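Local coordinates for protein glycerol kinase, putative (Plasmodium falciparum, PDB 2W40) that probably catalyses the ATP-dependent phosphorylation of glycerol to sn-glycerol 3-phosphate and is captured here with glycerol bound, at residues N101-V104 with W105-R109; G165-N168 with T169-F173. All coordinates share one frame; numbering follows the deposited sequence.

Contact 1. Residues N101-V104 with W105-R109. With EDO (1,2-ethanediol), chain B.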
loop_
_atom_site.group_PDB
_atom_site.type_symbol
_atom_site.label_atom_id
_atom_site.label_comp_id
_atom_site.label_asym_id
_atom_site.label_seq_id
_atom_site.Cartn_x
_atom_site.Cartn_y
_atom_site.Cartn_z
ATOM N N ASN C 101 0.954 -15.845 26.610
ATOM C CA ASN C 101 -0.235 -15.582 25.772
ATOM C C ASN C 101 -0.548 -16.754 24.858
ATOM O O ASN C 101 0.301 -17.564 24.537
ATOM C CB ASN C 101 -0.067 -14.344 24.921
ATOM C CG ASN C 101 -0.365 -13.002 25.650
ATOM O OD1 ASN C 101 0.116 -11.912 25.189
ATOM N ND2 ASN C 101 -1.021 -13.036 26.744
ATOM N N ALA C 102 -1.766 -16.785 24.328
ATOM C CA ALA C 102 -2.036 -17.652 23.189
ATOM C C ALA C 102 -1.158 -17.151 22.010
ATOM O O ALA C 102 -1.135 -15.997 21.723
ATOM C CB ALA C 102 -3.540 -17.651 22.819
ATOM N N ILE C 103 -0.511 -18.082 21.268
ATOM C CA ILE C 103 0.114 -17.803 20.016
ATOM C C ILE C 103 -0.816 -18.309 18.907
ATOM O O ILE C 103 -1.180 -19.499 18.860
ATOM C CB ILE C 103 1.500 -18.461 19.858
ATOM C CG1 ILE C 103 2.461 -17.926 20.971
ATOM C CG2 ILE C 103 2.090 -18.074 18.483
ATOM C CD1 ILE C 103 3.848 -18.563 20.996
ATOM N N VAL C 104 -1.284 -17.332 18.109
ATOM C CA VAL C 104 -2.427 -17.546 17.191
ATOM C C VAL C 104 -1.937 -18.288 15.967
ATOM O O VAL C 104 -0.717 -18.251 15.584
ATOM C CB VAL C 104 -3.132 -16.181 16.884
ATOM C CG1 VAL C 104 -4.358 -16.285 16.030
ATOM C CG2 VAL C 104 -3.570 -15.502 18.204
ATOM N N TRP C 105 -2.885 -18.911 15.289
ATOM C CA TRP C 105 -2.604 -19.628 14.001
ATOM C C TRP C 105 -1.849 -18.727 13.006
ATOM O O TRP C 105 -1.144 -19.204 12.176
ATOM C CB TRP C 105 -3.899 -20.265 13.486
ATOM C CG TRP C 105 -4.985 -19.312 13.131
ATOM C CD1 TRP C 105 -5.975 -18.894 13.957
ATOM C CD2 TRP C 105 -5.263 -18.734 11.832
ATOM N NE1 TRP C 105 -6.867 -18.083 13.263
ATOM C CE2 TRP C 105 -6.456 -17.962 11.966
ATOM C CE3 TRP C 105 -4.700 -18.880 10.549
ATOM C CZ2 TRP C 105 -7.020 -17.241 10.841
ATOM C CZ3 TRP C 105 -5.260 -18.228 9.479
ATOM C CH2 TRP C 105 -6.405 -17.409 9.632
ATOM N N LEU C 106 -2.233 -17.469 12.953
ATOM C CA LEU C 106 -1.648 -16.437 12.064
ATOM C C LEU C 106 -0.197 -16.002 12.398
ATOM O O LEU C 106 0.452 -15.335 11.567
ATOM C CB LEU C 106 -2.536 -15.198 12.035
ATOM C CG LEU C 106 -3.806 -15.265 11.174
ATOM C CD1 LEU C 106 -4.769 -14.059 11.514
ATOM C CD2 LEU C 106 -3.421 -15.326 9.613
ATOM N N ASP C 107 0.302 -16.398 13.566
ATOM C CA ASP C 107 1.659 -16.042 13.985
ATOM C C ASP C 107 2.636 -16.766 13.057
ATOM O O ASP C 107 2.472 -17.918 12.750
ATOM C CB ASP C 107 1.880 -16.489 15.449
ATOM C CG ASP C 107 3.198 -16.034 16.047
ATOM O OD1 ASP C 107 3.216 -15.034 16.816
ATOM O OD2 ASP C 107 4.186 -16.709 15.689
ATOM N N THR C 108 3.697 -16.063 12.709
ATOM C CA THR C 108 4.729 -16.655 11.860
ATOM C C THR C 108 6.165 -16.518 12.377
ATOM O O THR C 108 7.138 -16.628 11.593
ATOM C CB THR C 108 4.679 -15.998 10.445
ATOM O OG1 THR C 108 4.784 -14.570 10.528
ATOM C CG2 THR C 108 3.416 -16.394 9.695
ATOM N N ARG C 109 6.327 -16.313 13.685
ATOM C CA ARG C 109 7.633 -16.117 14.281
ATOM C C ARG C 109 8.493 -17.354 14.111
ATOM O O ARG C 109 9.750 -17.277 14.286
ATOM C CB ARG C 109 7.529 -15.774 15.804
ATOM C CG ARG C 109 7.415 -16.907 16.740
ATOM C CD ARG C 109 6.977 -16.505 18.144
ATOM N NE ARG C 109 5.721 -15.840 18.271
ATOM C CZ ARG C 109 5.330 -15.233 19.362
ATOM N NH1 ARG C 109 6.124 -15.176 20.450
ATOM N NH2 ARG C 109 4.181 -14.631 19.390
HETATM C C1 EDO B . 1.924 -10.492 12.885
HETATM O O1 EDO B . 2.856 -9.329 12.382
HETATM C C2 EDO B . 1.271 -11.696 12.056
HETATM O O2 EDO B . 1.770 -13.058 11.673
#

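Contact 2. Residues G165-N168 with T169-F173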
loop_
_atom_site.group_PDB
_atom_site.type_symbol
_atom_site.label_atom_id
_atom_site.label_comp_id
_atom_site.label_asym_id
_atom_site.label_seq_id
_atom_site.Cartn_x
_atom_site.Cartn_y
_atom_site.Cartn_z
ATOM N N GLY C 165 -2.740 -26.863 25.242
ATOM C CA GLY C 165 -4.070 -26.939 24.648
ATOM C C GLY C 165 -4.398 -25.943 23.567
ATOM O O GLY C 165 -3.952 -24.791 23.589
ATOM N N ASN C 166 -5.218 -26.406 22.628
ATOM C CA ASN C 166 -5.856 -25.494 21.753
ATOM C C ASN C 166 -7.008 -24.720 22.451
ATOM O O ASN C 166 -7.304 -24.968 23.580
ATOM C CB ASN C 166 -6.318 -26.173 20.504
ATOM C CG ASN C 166 -5.182 -26.758 19.590
ATOM O OD1 ASN C 166 -5.322 -27.922 19.143
ATOM N ND2 ASN C 166 -4.094 -26.008 19.309
ATOM N N ILE C 167 -7.696 -23.831 21.751
ATOM C CA ILE C 167 -8.658 -22.956 22.399
ATOM C C ILE C 167 -9.851 -23.768 22.972
ATOM O O ILE C 167 -10.374 -23.481 24.004
ATOM C CB ILE C 167 -9.137 -21.872 21.427
ATOM C CG1 ILE C 167 -8.019 -20.850 21.159
ATOM C CG2 ILE C 167 -10.488 -21.196 21.878
ATOM C CD1 ILE C 167 -7.830 -19.873 22.315
ATOM N N ASN C 168 -10.221 -24.842 22.259
ATOM C CA ASN C 168 -11.265 -25.696 22.770
ATOM C C ASN C 168 -10.960 -26.295 24.110
ATOM O O ASN C 168 -11.785 -26.257 25.026
ATOM C CB ASN C 168 -11.603 -26.833 21.835
ATOM C CG ASN C 168 -10.441 -27.722 21.507
ATOM O OD1 ASN C 168 -9.345 -27.214 21.173
ATOM N ND2 ASN C 168 -10.679 -29.035 21.468
ATOM N N THR C 169 -9.709 -26.818 24.240
ATOM C CA THR C 169 -9.200 -27.358 25.490
ATOM C C THR C 169 -9.203 -26.315 26.618
ATOM O O THR C 169 -9.580 -26.605 27.794
ATOM C CB THR C 169 -7.826 -27.977 25.270
ATOM O OG1 THR C 169 -7.916 -28.913 24.211
ATOM C CG2 THR C 169 -7.326 -28.703 26.584
ATOM N N TRP C 170 -8.796 -25.090 26.267
ATOM C CA TRP C 170 -8.738 -23.981 27.199
ATOM C C TRP C 170 -10.208 -23.679 27.741
ATOM O O TRP C 170 -10.431 -23.518 28.957
ATOM C CB TRP C 170 -8.103 -22.792 26.511
ATOM C CG TRP C 170 -8.042 -21.512 27.276
ATOM C CD1 TRP C 170 -8.647 -20.324 26.927
ATOM C CD2 TRP C 170 -7.383 -21.265 28.546
ATOM N NE1 TRP C 170 -8.366 -19.342 27.879
ATOM C CE2 TRP C 170 -7.631 -19.890 28.893
ATOM C CE3 TRP C 170 -6.648 -22.080 29.418
ATOM C CZ2 TRP C 170 -7.100 -19.289 30.045
ATOM C CZ3 TRP C 170 -6.125 -21.508 30.559
ATOM C CH2 TRP C 170 -6.343 -20.114 30.879
ATOM N N LEU C 171 -11.138 -23.541 26.838
ATOM C CA LEU C 171 -12.504 -23.226 27.229
ATOM C C LEU C 171 -13.086 -24.313 28.119
ATOM O O LEU C 171 -13.706 -24.043 29.128
ATOM C CB LEU C 171 -13.344 -22.983 25.965
ATOM C CG LEU C 171 -13.428 -21.611 25.380
ATOM C CD1 LEU C 171 -12.140 -20.804 25.382
ATOM C CD2 LEU C 171 -14.239 -21.547 24.071
ATOM N N ILE C 172 -12.919 -25.572 27.745
ATOM C CA ILE C 172 -13.505 -26.680 28.494
ATOM C C ILE C 172 -12.831 -26.778 29.875
ATOM O O ILE C 172 -13.514 -26.908 30.907
ATOM C CB ILE C 172 -13.346 -28.036 27.683
ATOM C CG1 ILE C 172 -14.220 -28.024 26.360
ATOM C CG2 ILE C 172 -13.603 -29.237 28.630
ATOM C CD1 ILE C 172 -13.852 -29.248 25.440
ATOM N N PHE C 173 -11.514 -26.588 29.917
ATOM C CA PHE C 173 -10.776 -26.615 31.185
ATOM C C PHE C 173 -11.320 -25.565 32.134
ATOM O O PHE C 173 -11.576 -25.868 33.315
ATOM C CB PHE C 173 -9.314 -26.382 30.879
ATOM C CG PHE C 173 -8.440 -26.332 32.061
ATOM C CD1 PHE C 173 -7.812 -27.503 32.479
ATOM C CD2 PHE C 173 -8.348 -25.147 32.811
ATOM C CE1 PHE C 173 -7.013 -27.468 33.633
ATOM C CE2 PHE C 173 -7.463 -25.106 33.955
ATOM C CZ PHE C 173 -6.818 -26.259 34.329
HETATM O O HOH W 1 -5.750 -29.247 22.576
#

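Contact 1. Residues N101-V104 with W105-R109
Val104 and Asp107 close a type I beta turn after strand 102-103: Asp107 N donates to Val104 O over 2.9 Å, from above the carbonyl plane. The same oxygen accepts from Lys142, so two donors satisfy a buried carbonyl. At Leu106 O the turn accepts from O2 of 1,2-ethanediol, probably from the crystallisation liquor, at 2.6 Å.

In the ion pair the guanidinium of Arg109 approaches Asp107 side-on, NH2 lying 2.8 Å from OD1 and NE reaching both carboxylate oxygens. Arg109 N adds a 3.0 Å bond to OD2 of Asp107, an Asx turn, from the face opposite to NE. A bend at chi3 (59°) folds the arginine chain back so that head group and backbone hold one carboxylate.

Ile103, on the strand, packs its aliphatic branches against the two charged groups: its CD1 sits 4.0 Å from Arg109 CZ, over the centre of the guanidinium face, while CG2 of Ile103 lies 3.4 Å from Asp107 CG; a branched aliphatic residue can serve both. The apolar pair is Val104 CG1 with Trp105 CD1 at 3.7 Å, and the indole NE1 bonds to Thr13.

Glu46 pairs with Arg109, Tyr45 N donates to Asp107, and Trp44 and Trp145 make cation-pi contacts with the arginine. The largely buried setting, with aromatic rings against the arginine, probably strengthens the ion pair, and the carboxylate, gripped from several directions, should have little freedom to rotate.

Contact 2. Residues G165-N168 with T169-F173
Gly165 and Thr169 meet where strand 162-166 gives way to helix 167-176, a strand-to-helix junction in the N-terminal FGGY domain, with Asn166 at the N-cap position. Gly165 CA lies 3.9 Å from Thr169 CB. Lacking a side chain, Gly165 lets the strand pass close to the threonine.

The first turn is held by regular i to i+4 bonds. Trp170 N reaches Asn166 O over 3.1 Å, Leu171 N reaches Ile167 O over 2.9 Å, and Ile172 N follows with Asn168 O. One turn apart on the same face, the side chains of Ile167 and Leu171 touch through CG2 and CD1 at 3.9 Å. Ile172 lays its CG1 3.3 Å from Asn168 O, beside the bond made by its own amide. Asn168 folds its amide back over its own backbone, CG lying between N and the carbonyl carbon (chi1 58°), and this torsion brings CG of Asn168 to 3.0 Å from Thr169 N.

Farther out, polar side chains anchor the turn: Asn166 does not cap the helix but donates through ND2 to Ser139 and to Thr87 O, Asn168 sends ND2 to Thr182, and Trp170 bonds through NE1 to Pro49 O while its indole makes an edge-to-face contact with Trp91. The aliphatic residues face the central sheet: Ile167 and Leu171 reach Gln11 of strand 3-11, while Ile172 reaches Ile81 of strand 74-83.

Thr169 OG1, which also bonds to Tyr181 O, accepts from a water whose oxygen is 2.7 Å away, and the same water accepts a hydrogen bond from Asn166 N, 2.9 Å from its oxygen.

Overall arrangement
Contact 1 precedes contact 2 along the chain, and both belong to the N-terminal FGGY domain. Their centres are 16 Å apart and their nearest atoms about 5 Å, without touching. Thr87 links them: its hydroxyl pairs with Trp105 N and its carbonyl oxygen with Asn166 ND2. Contact 1 lies closer to the substrate, the Trp105 side chain being about 4 Å from the bound glycerol and about 4 Å from the side chain of Thr270, an ADP-binding residue, though no nucleotide is present in this chain, whereas the side chain of Ile167 of contact 2 is about 9 Å from glycerol, and its helix packs on strands 3-11 and 74-83.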